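Long-range contact in anti-sigma-I factor RsgI2 (Clostridium thermocellum, PDB 4B9P), which probably senses extracellular polysaccharide through its family 3 carbohydrate-binding module, holding the sigma factor SigI2 inactive until substrate binds: residues A[58-63]-A[105-110]. Residues are numbered along the deposited sequence; the frame is centred on the assembly and turned at random.
Sequences YTCDWS and VEIISR
A classic beta bulge, in which D61 and W62 both face I108, interrupts the antiparallel pairing of these two strands and shows how one extra residue, D61, can bring a carboxylate to the edge of a guanidinium, that of R110. D61 N donates to I108 O and I108 N to W62 O. At the bulge D61 points its CB toward the partner strand, and its carboxylate forms a salt bridge with R110. With CG anti to the carbonyl carbon (chi1 -63°) and the chain bent further out, the arginine approaches side-on: R110 NE and NH2 both donate to the syn lone pair of D61 OD1, NE at 3.2 Å, while R110 NE lies 2.7 Å from D61 OD2 in a weak, more bent bond. The two planes are nearly coplanar, 24° apart; R110 NH1 is held by L117 O. On the face bearing T59, W62, I108 and R110, W62 lays CE3 3.8 Å from I108 CD1 and meets the E106 side chain at its ring edge. Strand 56-63 borders one sheet of the CBM3 beta-sandwich, and the opposite face of the pair turns to the other sheet, where I70 touches Y58, C60, S63 and I107. There the Y58 hydroxyl donates to S109 OG (2.8 Å), and S63 OG reaches E106 O at 2.8 Å.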
ATOM      1  N   TYR A  58       3.690  -1.078 -10.014  1.00 18.83           N
ATOM      2  CA  TYR A  58       2.917  -0.215  -9.156  1.00 18.57           C
ATOM      3  C   TYR A  58       2.596   1.069  -9.917  1.00 18.95           C
ATOM      4  O   TYR A  58       3.480   1.647 -10.574  1.00 20.30           O
ATOM      5  CB  TYR A  58       3.786   0.185  -7.921  1.00 19.16           C
ATOM      6  CG  TYR A  58       3.124   1.264  -7.096  1.00 19.18           C
ATOM      7  CD1 TYR A  58       2.200   0.927  -6.131  1.00 17.72           C
ATOM      8  CD2 TYR A  58       3.356   2.621  -7.364  1.00 19.41           C
ATOM      9  CE1 TYR A  58       1.533   1.909  -5.382  1.00 18.43           C
ATOM     10  CE2 TYR A  58       2.716   3.602  -6.640  1.00 18.97           C
ATOM     11  CZ  TYR A  58       1.780   3.244  -5.686  1.00 18.01           C
ATOM     12  OH  TYR A  58       1.094   4.215  -5.014  1.00 18.94           O
ATOM     13  N   THR A  59       1.367   1.563  -9.776  1.00 18.62           N
ATOM     14  CA  THR A  59       1.091   2.901 -10.203  1.00 19.60           C
ATOM     15  C   THR A  59       0.233   3.624  -9.156  1.00 20.05           C
ATOM     16  O   THR A  59      -0.639   3.025  -8.522  1.00 19.62           O
ATOM     17  CB  THR A  59       0.465   2.956 -11.596  1.00 24.17           C
ATOM     18  OG1 THR A  59       0.421   4.317 -12.067  1.00 29.14           O
ATOM     19  CG2 THR A  59      -0.897   2.357 -11.591  1.00 25.97           C
ATOM     20  N   CYS A  60       0.484   4.928  -8.975  1.00 19.81           N
ATOM     21  CA  CYS A  60      -0.372   5.769  -8.155  1.00 19.96           C
ATOM     22  C   CYS A  60      -1.290   6.548  -9.082  1.00 21.19           C
ATOM     23  O   CYS A  60      -0.832   7.382  -9.850  1.00 23.87           O
ATOM     24  CB  CYS A  60       0.470   6.729  -7.305  1.00 20.62           C
ATOM     25  SG  CYS A  60      -0.527   7.903  -6.392  1.00 21.32           S
ATOM     26  N   ASP A  61      -2.576   6.215  -9.020  1.00 21.32           N
ATOM     27  CA  ASP A  61      -3.559   6.866  -9.842  1.00 23.92           C
ATOM     28  C   ASP A  61      -3.860   8.279  -9.354  1.00 23.81           C
ATOM     29  O   ASP A  61      -4.182   9.150 -10.169  1.00 26.73           O
ATOM     30  CB  ASP A  61      -4.847   6.045  -9.890  1.00 27.60           C
ATOM     31  CG  ASP A  61      -4.761   4.882 -10.855  0.53 29.57           C
ATOM     32  OD1 ASP A  61      -3.854   4.848 -11.724  0.42 30.45           O
ATOM     33  OD2 ASP A  61      -5.624   4.006 -10.740  0.39 29.16           O
ATOM     34  N   TRP A  62      -3.763   8.513  -8.050  1.00 21.62           N
ATOM     35  CA  TRP A  62      -4.108   9.805  -7.495  1.00 20.84           C
ATOM     36  C   TRP A  62      -3.638   9.894  -6.069  1.00 19.51           C
ATOM     37  O   TRP A  62      -3.637   8.897  -5.341  1.00 19.66           O
ATOM     38  CB  TRP A  62      -5.631   9.989  -7.491  1.00 23.22           C
ATOM     39  CG  TRP A  62      -6.096  11.315  -6.939  1.00 22.96           C
ATOM     40  CD1 TRP A  62      -6.237  12.469  -7.644  1.00 25.42           C
ATOM     41  CD2 TRP A  62      -6.487  11.614  -5.602  1.00 23.24           C
ATOM     42  NE1 TRP A  62      -6.686  13.466  -6.833  1.00 25.86           N
ATOM     43  CE2 TRP A  62      -6.846  12.985  -5.570  1.00 25.60           C
ATOM     44  CE3 TRP A  62      -6.550  10.868  -4.424  1.00 24.88           C
ATOM     45  CZ2 TRP A  62      -7.283  13.628  -4.419  1.00 27.45           C
ATOM     46  CZ3 TRP A  62      -6.987  11.530  -3.250  1.00 24.74           C
ATOM     47  CH2 TRP A  62      -7.337  12.891  -3.270  1.00 27.29           C
ATOM     48  N   SER A  63      -3.238  11.091  -5.653  1.00 18.90           N
ATOM     49  CA  SER A  63      -3.038  11.380  -4.227  1.00 18.66           C
ATOM     50  C   SER A  63      -3.469  12.802  -4.013  1.00 18.70           C
ATOM     51  O   SER A  63      -3.391  13.615  -4.945  1.00 18.71           O
ATOM     52  CB  SER A  63      -1.571  11.236  -3.885  1.00 18.44           C
ATOM     53  OG  SER A  63      -1.339  11.628  -2.554  1.00 19.53           O
ATOM     54  N   VAL A 105      -2.331  12.186   4.179  0.62 18.81           N
ATOM     55  CA  VAL A 105      -2.120  11.883   2.768  0.62 19.55           C
ATOM     56  C   VAL A 105      -3.016  10.719   2.392  0.62 18.12           C
ATOM     57  O   VAL A 105      -3.109   9.724   3.129  0.62 17.66           O
ATOM     58  CB  VAL A 105      -0.641  11.523   2.431  0.62 19.90           C
ATOM     59  CG1 VAL A 105      -0.510  11.174   0.921  0.62 22.01           C
ATOM     60  CG2 VAL A 105       0.253  12.678   2.798  0.62 20.35           C
ATOM     61  N   GLU A 106      -3.671  10.854   1.248  1.00 18.59           N
ATOM     62  CA  GLU A 106      -4.497   9.789   0.689  1.00 18.37           C
ATOM     63  C   GLU A 106      -3.844   9.331  -0.616  1.00 18.31           C
ATOM     64  O   GLU A 106      -3.446  10.161  -1.433  1.00 18.36           O
ATOM     65  CB  GLU A 106      -5.912  10.311   0.434  1.00 21.85           C
ATOM     66  CG  GLU A 106      -6.864   9.238  -0.077  1.00 26.09           C
ATOM     67  CD  GLU A 106      -8.290   9.751  -0.282  1.00 29.94           C
ATOM     68  OE1 GLU A 106      -8.588  10.891   0.168  1.00 35.70           O
ATOM     69  OE2 GLU A 106      -9.103   9.018  -0.891  1.00 31.64           O
ATOM     70  N   ILE A 107      -3.745   8.011  -0.792  1.00 18.08           N
ATOM     71  CA  ILE A 107      -3.058   7.425  -1.936  1.00 17.98           C
ATOM     72  C   ILE A 107      -3.946   6.364  -2.534  1.00 17.85           C
ATOM     73  O   ILE A 107      -4.322   5.407  -1.841  1.00 19.08           O
ATOM     74  CB  ILE A 107      -1.706   6.805  -1.535  1.00 18.17           C
ATOM     75  CG1 ILE A 107      -0.876   7.850  -0.793  1.00 21.19           C
ATOM     76  CG2 ILE A 107      -0.964   6.296  -2.781  1.00 19.42           C
ATOM     77  CD1 ILE A 107       0.379   7.351  -0.256  1.00 26.18           C
ATOM     78  N   ILE A 108      -4.245   6.506  -3.826  1.00 18.07           N
ATOM     79  CA  ILE A 108      -5.025   5.529  -4.581  1.00 18.67           C
ATOM     80  C   ILE A 108      -4.040   4.815  -5.501  1.00 18.47           C
ATOM     81  O   ILE A 108      -3.416   5.478  -6.327  1.00 19.96           O
ATOM     82  CB  ILE A 108      -6.121   6.255  -5.395  1.00 21.32           C
ATOM     83  CG1 ILE A 108      -7.142   6.921  -4.459  1.00 23.43           C
ATOM     84  CG2 ILE A 108      -6.813   5.277  -6.343  1.00 24.36           C
ATOM     85  CD1 ILE A 108      -8.275   7.575  -5.153  1.00 28.55           C
ATOM     86  N   SER A 109      -3.918   3.488  -5.365  1.00 18.45           N
ATOM     87  CA  SER A 109      -2.927   2.718  -6.096  1.00 18.36           C
ATOM     88  C   SER A 109      -3.540   1.584  -6.861  1.00 17.34           C
ATOM     89  O   SER A 109      -4.616   1.092  -6.526  1.00 19.14           O
ATOM     90  CB  SER A 109      -1.933   2.094  -5.125  1.00 19.50           C
ATOM     91  OG  SER A 109      -1.317   3.073  -4.301  1.00 20.27           O
ATOM     92  N   ARG A 110      -2.806   1.153  -7.879  1.00 18.10           N
ATOM     93  CA  ARG A 110      -3.121  -0.076  -8.614  1.00 18.87           C
ATOM     94  C   ARG A 110      -1.843  -0.859  -8.778  1.00 17.39           C
ATOM     95  O   ARG A 110      -0.827  -0.291  -9.153  1.00 18.86           O
ATOM     96  CB  ARG A 110      -3.732   0.241  -9.996  1.00 22.65           C
ATOM     97  CG  ARG A 110      -5.052   0.977  -9.919  1.00 27.51           C
ATOM     98  CD  ARG A 110      -5.705   1.039 -11.276  1.00 34.50           C
ATOM     99  NE  ARG A 110      -4.901   1.861 -12.129  1.00 34.51           N
ATOM    100  CZ  ARG A 110      -4.574   1.608 -13.392  1.00 37.11           C
ATOM    101  NH1 ARG A 110      -4.969   0.501 -14.034  1.00 38.42           N
ATOM    102  NH2 ARG A 110      -3.833   2.504 -14.008  1.00 36.22           N
TER